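Local structure of probable porin (Pseudomonas aeruginosa, 2Y0H) at residues G198-K201 / D202-R205. The protein probably acts as a porin of the outer membrane, providing a channel for transport across it. Numbering follows the deposited sequence.
Sequences GQLK and DIYR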
ATOM      1  N   GLY A 198      -2.872  -9.049 -12.885  1.00 23.07           N
ATOM      2  CA  GLY A 198      -1.856  -9.680 -12.057  1.00 23.00           C
ATOM      3  C   GLY A 198      -1.971 -11.195 -12.154  1.00 26.19           C
ATOM      4  O   GLY A 198      -3.065 -11.746 -12.078  1.00 28.15           O
ATOM      5  N   GLN A 199      -0.851 -11.876 -12.343  1.00 25.66           N
ATOM      6  CA  GLN A 199      -0.878 -13.333 -12.423  1.00 27.92           C
ATOM      7  C   GLN A 199       0.234 -13.951 -11.609  1.00 23.11           C
ATOM      8  O   GLN A 199       1.395 -13.854 -11.983  1.00 23.67           O
ATOM      9  CB  GLN A 199      -0.724 -13.800 -13.869  1.00 26.69           C
ATOM     10  CG  GLN A 199      -0.543 -15.313 -14.002  1.00 26.14           C
ATOM     11  CD  GLN A 199      -0.053 -15.707 -15.394  1.00 34.22           C
ATOM     12  OE1 GLN A 199       0.907 -15.132 -15.905  1.00 30.68           O
ATOM     13  NE2 GLN A 199      -0.735 -16.671 -16.021  1.00 31.39           N
ATOM     14  N   LEU A 200      -0.117 -14.594 -10.502  1.00 25.56           N
ATOM     15  CA  LEU A 200       0.859 -15.364  -9.749  1.00 23.30           C
ATOM     16  C   LEU A 200       0.809 -16.735 -10.388  1.00 23.09           C
ATOM     17  O   LEU A 200      -0.137 -17.489 -10.153  1.00 24.00           O
ATOM     18  CB  LEU A 200       0.469 -15.475  -8.277  1.00 23.47           C
ATOM     19  CG  LEU A 200       1.594 -15.418  -7.240  1.00 26.78           C
ATOM     20  CD1 LEU A 200       1.196 -16.069  -5.908  1.00 26.72           C
ATOM     21  CD2 LEU A 200       2.888 -15.968  -7.768  1.00 25.58           C
ATOM     22  N   LYS A 201       1.812 -17.040 -11.207  1.00 27.88           N
ATOM     23  CA  LYS A 201       1.795 -18.230 -12.060  1.00 25.28           C
ATOM     24  C   LYS A 201       1.431 -19.508 -11.305  1.00 25.92           C
ATOM     25  O   LYS A 201       2.019 -19.821 -10.276  1.00 27.54           O
ATOM     26  CB  LYS A 201       3.135 -18.419 -12.764  1.00 28.04           C
ATOM     27  CG  LYS A 201       3.047 -19.401 -13.945  1.00 36.05           C
ATOM     28  CD  LYS A 201       4.413 -19.730 -14.524  1.00 44.85           C
ATOM     29  CE  LYS A 201       4.283 -20.578 -15.807  1.00 50.59           C
ATOM     30  NZ  LYS A 201       3.458 -21.808 -15.601  1.00 49.19           N
ATOM     31  N   ASP A 202       0.451 -20.225 -11.833  1.00 26.32           N
ATOM     32  CA  ASP A 202      -0.079 -21.441 -11.209  1.00 28.91           C
ATOM     33  C   ASP A 202      -0.856 -21.286  -9.904  1.00 26.41           C
ATOM     34  O   ASP A 202      -1.245 -22.279  -9.299  1.00 27.80           O
ATOM     35  CB  ASP A 202       1.016 -22.493 -11.045  1.00 26.54           C
ATOM     36  CG  ASP A 202       1.366 -23.144 -12.347  1.00 35.20           C
ATOM     37  OD1 ASP A 202       0.436 -23.291 -13.182  1.00 31.27           O
ATOM     38  OD2 ASP A 202       2.557 -23.481 -12.538  1.00 34.53           O
ATOM     39  N   ILE A 203      -1.105 -20.057  -9.477  1.00 27.70           N
ATOM     40  CA  ILE A 203      -1.872 -19.848  -8.250  1.00 27.72           C
ATOM     41  C   ILE A 203      -3.137 -19.018  -8.485  1.00 24.90           C
ATOM     42  O   ILE A 203      -4.248 -19.514  -8.291  1.00 27.26           O
ATOM     43  CB  ILE A 203      -0.995 -19.245  -7.127  1.00 25.45           C
ATOM     44  CG1 ILE A 203       0.081 -20.252  -6.744  1.00 24.04           C
ATOM     45  CG2 ILE A 203      -1.853 -18.851  -5.903  1.00 22.01           C
ATOM     46  CD1 ILE A 203       1.086 -19.756  -5.717  1.00 23.01           C
ATOM     47  N   TYR A 204      -2.973 -17.771  -8.923  1.00 22.15           N
ATOM     48  CA  TYR A 204      -4.128 -16.930  -9.226  1.00 23.34           C
ATOM     49  C   TYR A 204      -3.893 -15.890 -10.326  1.00 21.98           C
ATOM     50  O   TYR A 204      -2.752 -15.565 -10.667  1.00 22.71           O
ATOM     51  CB  TYR A 204      -4.690 -16.268  -7.955  1.00 25.27           C
ATOM     52  CG  TYR A 204      -3.936 -15.038  -7.464  1.00 27.72           C
ATOM     53  CD1 TYR A 204      -2.811 -15.163  -6.648  1.00 21.80           C
ATOM     54  CD2 TYR A 204      -4.356 -13.756  -7.812  1.00 22.83           C
ATOM     55  CE1 TYR A 204      -2.140 -14.048  -6.179  1.00 22.56           C
ATOM     56  CE2 TYR A 204      -3.685 -12.632  -7.352  1.00 24.56           C
ATOM     57  CZ  TYR A 204      -2.580 -12.784  -6.545  1.00 26.01           C
ATOM     58  OH  TYR A 204      -1.918 -11.674  -6.091  1.00 26.37           O
ATOM     59  N   ARG A 205      -5.007 -15.404 -10.863  1.00 23.52           N
ATOM     60  CA  ARG A 205      -5.078 -14.332 -11.863  1.00 28.08           C
ATOM     61  C   ARG A 205      -6.004 -13.263 -11.304  1.00 24.22           C
ATOM     62  O   ARG A 205      -7.006 -13.584 -10.686  1.00 23.90           O
ATOM     63  CB  ARG A 205      -5.784 -14.826 -13.133  1.00 28.81           C
ATOM     64  CG  ARG A 205      -4.999 -15.667 -14.056  1.00 37.54           C
ATOM     65  CD  ARG A 205      -5.894 -16.128 -15.221  1.00 34.88           C
ATOM     66  NE  ARG A 205      -5.174 -17.123 -16.003  1.00 41.28           N
ATOM     67  CZ  ARG A 205      -5.026 -17.095 -17.323  1.00 44.27           C
ATOM     68  NH1 ARG A 205      -5.570 -16.121 -18.044  1.00 41.61           N
ATOM     69  NH2 ARG A 205      -4.326 -18.048 -17.919  1.00 42.61           N
TER
HETATM   70  O   HOH W   1       0.858 -22.534 -15.454  1.00 45.06           O
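Leu200 meets Ile203 and Tyr204 at the tip of a beta hairpin in the porin barrel wall, joining strands 191-200 and 204-216. Lys201 and Asp202 are the corners of a type II turn. A classic beta bulge places Ile203 and Tyr204 together opposite Leu200. The carbonyl oxygen Leu200 O therefore accepts twice, from Ile203 N at 2.8 Å and from Tyr204 N at 3.1 Å. Leu200 N donates back to Tyr204 O.

Beyond the backbone, Leu200 CB lies 3.6 Å from Tyr204 CE1, approaching the ring obliquely. Leu200 CG is farther off, 4.1 Å from Tyr204 CE1. Leu200 CD1 reaches forward to Ile203 CD1 at 3.7 Å, while still near the tyrosine ring. Tyr204 CG sits between its backbone N and carbonyl carbon (chi1 80°), which brings the ring back beside Leu200. Phe178 of the adjacent strand touches both Leu200 and Tyr204.

Gln199 and Arg205 share the other face of the sheet. There Asp235 OD1 accepts a hydrogen bond from Gln199 NE2 and forms a salt bridge with Arg205 NE. At the turn, Lys201 and Asp202 run side by side. Their salt bridge is long, with Lys201 NZ 3.6 Å from Asp202 OD2. Asp202 OD1 takes a hydrogen bond from Ala237 N. Across the non-hydrogen-bonded pair, Gln199 NE2 lies over one face of the Arg205 guanidinium, 4.3 Å from Arg205 NH2.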